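S.cerevisiae chromosome XVI reading frame ORF YPL253c (Saccharomyces cerevisiae, PDB 2O0A) recruits the minus-end-directed motor Kar3 to microtubules and, as a Kar3 heterodimer, cross-links antiparallel microtubules; its C-terminal domain has a motor fold but lacks a nucleotide-binding site. Local coordinates at residues T25-Q35 and F61-E72. Residues are numbered along the deposited sequence; the frame is centred on the assembly and turned at random.
Sequences TMRCYAYVMEQ and FNRVIPHLKVSE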
loop_
_atom_site.group_PDB
_atom_site.type_symbol
_atom_site.label_atom_id
_atom_site.label_comp_id
_atom_site.label_asym_id
_atom_site.label_seq_id
_atom_site.Cartn_x
_atom_site.Cartn_y
_atom_site.Cartn_z
ATOM N N THR A 25 9.041 12.503 6.806
ATOM C CA THR A 25 8.678 11.295 7.533
ATOM C C THR A 25 8.296 10.177 6.563
ATOM O O THR A 25 7.654 10.433 5.542
ATOM C CB THR A 25 7.466 11.558 8.465
ATOM O OG1 THR A 25 7.616 12.829 9.118
ATOM C CG2 THR A 25 7.370 10.473 9.514
ATOM N N MET A 26 8.694 8.953 6.895
ATOM C CA MET A 26 8.285 7.781 6.121
ATOM C C MET A 26 6.882 7.371 6.570
ATOM O O MET A 26 6.661 7.057 7.747
ATOM C CB MET A 26 9.277 6.626 6.304
ATOM C CG MET A 26 8.853 5.338 5.621
ATOM S SD MET A 26 8.656 5.551 3.839
ATOM C CE MET A 26 10.357 5.718 3.337
ATOM N N ARG A 27 5.934 7.383 5.629
ATOM C CA ARG A 27 4.533 7.112 5.944
ATOM C C ARG A 27 4.328 5.667 6.371
ATOM O O ARG A 27 4.733 4.732 5.673
ATOM C CB ARG A 27 3.653 7.415 4.729
ATOM C CG ARG A 27 3.413 8.876 4.502
ATOM C CD ARG A 27 2.769 9.124 3.143
ATOM N NE ARG A 27 2.536 10.552 2.952
ATOM C CZ ARG A 27 3.459 11.413 2.535
ATOM N NH1 ARG A 27 4.700 11.009 2.283
ATOM N NH2 ARG A 27 3.148 12.690 2.386
ATOM N N CYS A 28 3.708 5.500 7.541
ATOM C CA CYS A 28 3.392 4.179 8.089
ATOM C C CYS A 28 2.091 4.277 8.873
ATOM O O CYS A 28 1.986 4.995 9.875
ATOM C CB CYS A 28 4.537 3.661 8.948
ATOM S SG CYS A 28 4.337 1.958 9.491
ATOM N N TYR A 29 1.074 3.589 8.364
ATOM C CA TYR A 29 -0.266 3.650 8.908
ATOM C C TYR A 29 -0.683 2.286 9.387
ATOM O O TYR A 29 -0.343 1.301 8.751
ATOM C CB TYR A 29 -1.222 4.098 7.803
ATOM C CG TYR A 29 -1.080 5.568 7.466
ATOM C CD1 TYR A 29 -2.043 6.468 7.891
ATOM C CD2 TYR A 29 0.014 6.055 6.718
ATOM C CE1 TYR A 29 -1.940 7.826 7.591
ATOM C CE2 TYR A 29 0.124 7.414 6.415
ATOM C CZ TYR A 29 -0.851 8.277 6.855
ATOM O OH TYR A 29 -0.760 9.624 6.562
ATOM N N ALA A 30 -1.407 2.227 10.506
ATOM C CA ALA A 30 -1.954 0.960 10.993
ATOM C C ALA A 30 -3.444 0.931 10.720
ATOM O O ALA A 30 -4.161 1.871 11.071
ATOM C CB ALA A 30 -1.690 0.812 12.497
ATOM N N TYR A 31 -3.914 -0.137 10.086
ATOM C CA TYR A 31 -5.323 -0.307 9.781
ATOM C C TYR A 31 -5.745 -1.528 10.589
ATOM O O TYR A 31 -5.339 -2.648 10.286
ATOM C CB TYR A 31 -5.455 -0.527 8.272
ATOM C CG TYR A 31 -6.834 -0.432 7.663
ATOM C CD1 TYR A 31 -7.918 0.137 8.348
ATOM C CD2 TYR A 31 -7.043 -0.860 6.356
ATOM C CE1 TYR A 31 -9.174 0.225 7.749
ATOM C CE2 TYR A 31 -8.275 -0.766 5.753
ATOM C CZ TYR A 31 -9.340 -0.218 6.445
ATOM O OH TYR A 31 -10.559 -0.165 5.807
ATOM N N VAL A 32 -6.545 -1.311 11.625
ATOM C CA VAL A 32 -6.635 -2.307 12.699
ATOM C C VAL A 32 -8.040 -2.850 12.898
ATOM O O VAL A 32 -9.015 -2.098 12.786
ATOM C CB VAL A 32 -6.085 -1.745 14.048
ATOM C CG1 VAL A 32 -4.654 -1.222 13.903
ATOM C CG2 VAL A 32 -7.017 -0.688 14.642
ATOM N N MET A 33 -8.138 -4.150 13.189
ATOM C CA MET A 33 -9.402 -4.765 13.589
ATOM C C MET A 33 -9.359 -5.026 15.100
ATOM O O MET A 33 -8.993 -6.123 15.526
ATOM C CB MET A 33 -9.657 -6.061 12.811
ATOM C CG MET A 33 -10.086 -5.817 11.389
ATOM S SD MET A 33 -11.811 -5.324 11.324
ATOM C CE MET A 33 -12.544 -6.820 10.673
ATOM N N GLU A 34 -9.686 -3.987 15.881
ATOM C CA GLU A 34 -9.509 -3.987 17.334
ATOM C C GLU A 34 -10.194 -5.195 17.981
ATOM O O GLU A 34 -9.656 -5.800 18.915
ATOM C CB GLU A 34 -10.016 -2.673 17.966
ATOM C CG GLU A 34 -9.892 -2.670 19.496
ATOM C CD GLU A 34 -10.197 -1.348 20.154
ATOM O OE1 GLU A 34 -10.239 -0.304 19.478
ATOM O OE2 GLU A 34 -10.369 -1.364 21.385
ATOM N N GLN A 35 -11.366 -5.553 17.474
ATOM C CA GLN A 35 -12.157 -6.623 18.080
ATOM C C GLN A 35 -11.491 -7.993 17.937
ATOM O O GLN A 35 -11.804 -8.926 18.688
ATOM C CB GLN A 35 -13.588 -6.611 17.524
ATOM C CG GLN A 35 -13.739 -7.234 16.148
ATOM C CD GLN A 35 -13.295 -6.337 14.989
ATOM O OE1 GLN A 35 -12.878 -5.186 15.167
ATOM N NE2 GLN A 35 -13.374 -6.883 13.783
ATOM N N PHE A 61 2.287 5.638 14.806
ATOM C CA PHE A 61 2.002 5.573 13.377
ATOM C C PHE A 61 1.547 6.955 12.954
ATOM O O PHE A 61 1.115 7.761 13.788
ATOM C CB PHE A 61 0.868 4.589 13.122
ATOM C CG PHE A 61 1.230 3.156 13.415
ATOM C CD1 PHE A 61 1.684 2.327 12.402
ATOM C CD2 PHE A 61 1.116 2.649 14.706
ATOM C CE1 PHE A 61 2.032 1.015 12.665
ATOM C CE2 PHE A 61 1.464 1.328 14.986
ATOM C CZ PHE A 61 1.916 0.510 13.959
ATOM N N ASN A 62 1.608 7.245 11.657
ATOM C CA ASN A 62 1.051 8.513 11.214
ATOM C C ASN A 62 -0.427 8.614 11.591
ATOM O O ASN A 62 -0.913 9.681 12.002
ATOM C CB ASN A 62 1.297 8.717 9.716
ATOM C CG ASN A 62 2.778 8.788 9.390
ATOM O OD1 ASN A 62 3.316 7.894 8.767
ATOM N ND2 ASN A 62 3.453 9.825 9.874
ATOM N N ARG A 63 -1.138 7.497 11.479
ATOM C CA ARG A 63 -2.509 7.391 11.955
ATOM C C ARG A 63 -2.824 5.916 12.185
ATOM O O ARG A 63 -2.321 5.050 11.460
ATOM C CB ARG A 63 -3.477 8.021 10.942
ATOM C CG ARG A 63 -4.940 7.965 11.340
ATOM C CD ARG A 63 -5.750 9.045 10.664
ATOM N NE ARG A 63 -5.488 10.403 11.165
ATOM C CZ ARG A 63 -5.986 10.903 12.295
ATOM N NH1 ARG A 63 -6.764 10.165 13.081
ATOM N NH2 ARG A 63 -5.705 12.154 12.641
ATOM N N VAL A 64 -3.635 5.652 13.207
ATOM C CA VAL A 64 -4.207 4.335 13.504
ATOM C C VAL A 64 -5.675 4.393 13.116
ATOM O O VAL A 64 -6.452 5.217 13.611
ATOM C CB VAL A 64 -4.016 3.951 14.997
ATOM C CG1 VAL A 64 -4.794 2.675 15.328
ATOM C CG2 VAL A 64 -2.538 3.780 15.270
ATOM N N ILE A 65 -6.044 3.535 12.177
ATOM C CA ILE A 65 -7.337 3.596 11.530
ATOM C C ILE A 65 -8.178 2.391 11.916
ATOM O O ILE A 65 -7.789 1.266 11.639
ATOM C CB ILE A 65 -7.145 3.614 9.976
ATOM C CG1 ILE A 65 -6.326 4.835 9.548
ATOM C CG2 ILE A 65 -8.479 3.589 9.265
ATOM C CD1 ILE A 65 -5.715 4.698 8.144
ATOM N N PRO A 66 -9.349 2.619 12.532
ATOM C CA PRO A 66 -10.187 1.489 12.935
ATOM C C PRO A 66 -11.062 0.952 11.801
ATOM O O PRO A 66 -11.937 1.661 11.297
ATOM C CB PRO A 66 -11.046 2.083 14.060
ATOM C CG PRO A 66 -11.151 3.537 13.714
ATOM C CD PRO A 66 -9.945 3.917 12.899
ATOM N N HIS A 67 -10.832 -0.301 11.426
ATOM C CA HIS A 67 -11.594 -0.954 10.368
ATOM C C HIS A 67 -13.108 -1.073 10.649
ATOM O O HIS A 67 -13.907 -1.061 9.726
ATOM C CB HIS A 67 -10.997 -2.331 10.057
ATOM C CG HIS A 67 -11.529 -2.958 8.805
ATOM N ND1 HIS A 67 -10.848 -2.920 7.606
ATOM C CD2 HIS A 67 -12.661 -3.666 8.571
ATOM C CE1 HIS A 67 -11.548 -3.555 6.685
ATOM N NE2 HIS A 67 -12.654 -4.015 7.243
ATOM N N LEU A 68 -13.513 -1.168 11.915
ATOM C CA LEU A 68 -14.950 -1.217 12.199
ATOM C C LEU A 68 -15.626 0.114 11.893
ATOM O O LEU A 68 -16.841 0.165 11.716
ATOM C CB LEU A 68 -15.236 -1.646 13.642
ATOM C CG LEU A 68 -14.644 -0.806 14.773
ATOM C CD1 LEU A 68 -15.472 0.450 15.035
ATOM C CD2 LEU A 68 -14.529 -1.656 16.044
ATOM N N LYS A 69 -14.829 1.183 11.815
ATOM C CA LYS A 69 -15.334 2.509 11.474
ATOM C C LYS A 69 -15.066 2.878 10.007
ATOM O O LYS A 69 -15.851 3.597 9.393
ATOM C CB LYS A 69 -14.730 3.566 12.408
ATOM C CG LYS A 69 -14.996 4.993 11.979
ATOM C CD LYS A 69 -15.161 5.956 13.134
ATOM C CE LYS A 69 -13.899 6.153 13.920
ATOM N NZ LYS A 69 -13.873 7.535 14.462
ATOM N N VAL A 70 -13.944 2.389 9.467
ATOM C CA VAL A 70 -13.496 2.773 8.124
ATOM C C VAL A 70 -13.389 1.526 7.239
ATOM O O VAL A 70 -12.479 0.712 7.402
ATOM C CB VAL A 70 -12.139 3.542 8.188
ATOM C CG1 VAL A 70 -11.681 3.942 6.796
ATOM C CG2 VAL A 70 -12.236 4.767 9.099
ATOM N N SER A 71 -14.352 1.363 6.324
ATOM C CA SER A 71 -14.348 0.271 5.342
ATOM C C SER A 71 -13.208 0.489 4.369
ATOM O O SER A 71 -12.674 1.595 4.306
ATOM C CB SER A 71 -15.636 0.285 4.535
ATOM O OG SER A 71 -15.715 1.477 3.763
ATOM N N GLU A 72 -12.888 -0.534 3.586
ATOM C CA GLU A 72 -11.787 -0.395 2.617
ATOM C C GLU A 72 -12.036 0.702 1.583
ATOM O O GLU A 72 -11.142 1.467 1.275
ATOM C CB GLU A 72 -11.353 -1.754 2.071
ATOM C CG GLU A 72 -10.721 -2.466 3.275
ATOM C CD GLU A 72 -10.375 -3.914 3.122
ATOM O OE1 GLU A 72 -10.649 -4.505 2.064
ATOM O OE2 GLU A 72 -9.826 -4.467 4.113
HETATM O O HOH W 1 -11.992 -2.615 13.938
#
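Tyr-31 and Ile-65 sit side by side where strands 27-32 and 63-66 run parallel, their short axes 18° apart, in the central sheet of a kinesin-like motor fold that has no nucleotide site. The far side of strand 27-32 is bonded to strand 265-270, and helix 72-89 packs against the sheet through Phe-75, which meets Tyr-31 and Ile-65.

Backbone bonding sets the register: Ala-30 N to Arg-63 O, Ile-65 N to Ala-30 O at 2.7 Å, Val-32 N to Ile-65 O, and His-67 N to Val-32 O. Asn-62 prolongs this ladder with both side chain and backbone: its OD1 accepts a hydrogen bond from Cys-28 N at 2.7 Å, while its backbone N donates to Cys-28 O, so one residue grips both polar backbone atoms of Cys-28.

Two CH-pi contacts follow, on opposite faces of the sheet. Ala-30 CB lies 3.6 Å from the Phe-61 ring centroid, only 8° off the normal, and Asn-62 CB covers a face of the Tyr-29 ring nearer its rim. Helix 276-289 touches Phe-61 as well.

From within strand 27-32, the Tyr-31 side chain reaches the turn that follows strand 63-66 and precedes helix 72-89. With CG anti to the backbone N (chi1 -167°), Tyr-31 CD1 lies 3.6 Å from Ile-65 CG2, and the Tyr-31 OH donates to Val-70 O at 2.6 Å from above the carbonyl plane. A phenylalanine here would probably leave Val-70 O without this donor and the turn less firmly tied to the strand.

Beyond Val-32 and Pro-66, a water links Val-32 O, Gln-35 OE1 and Leu-68 N. Nearby, Met-33 SD reaches the His-67 ring obliquely, 3.3 Å from His-67 CD2, and accepts a weak hydrogen bond from Gln-35 NE2.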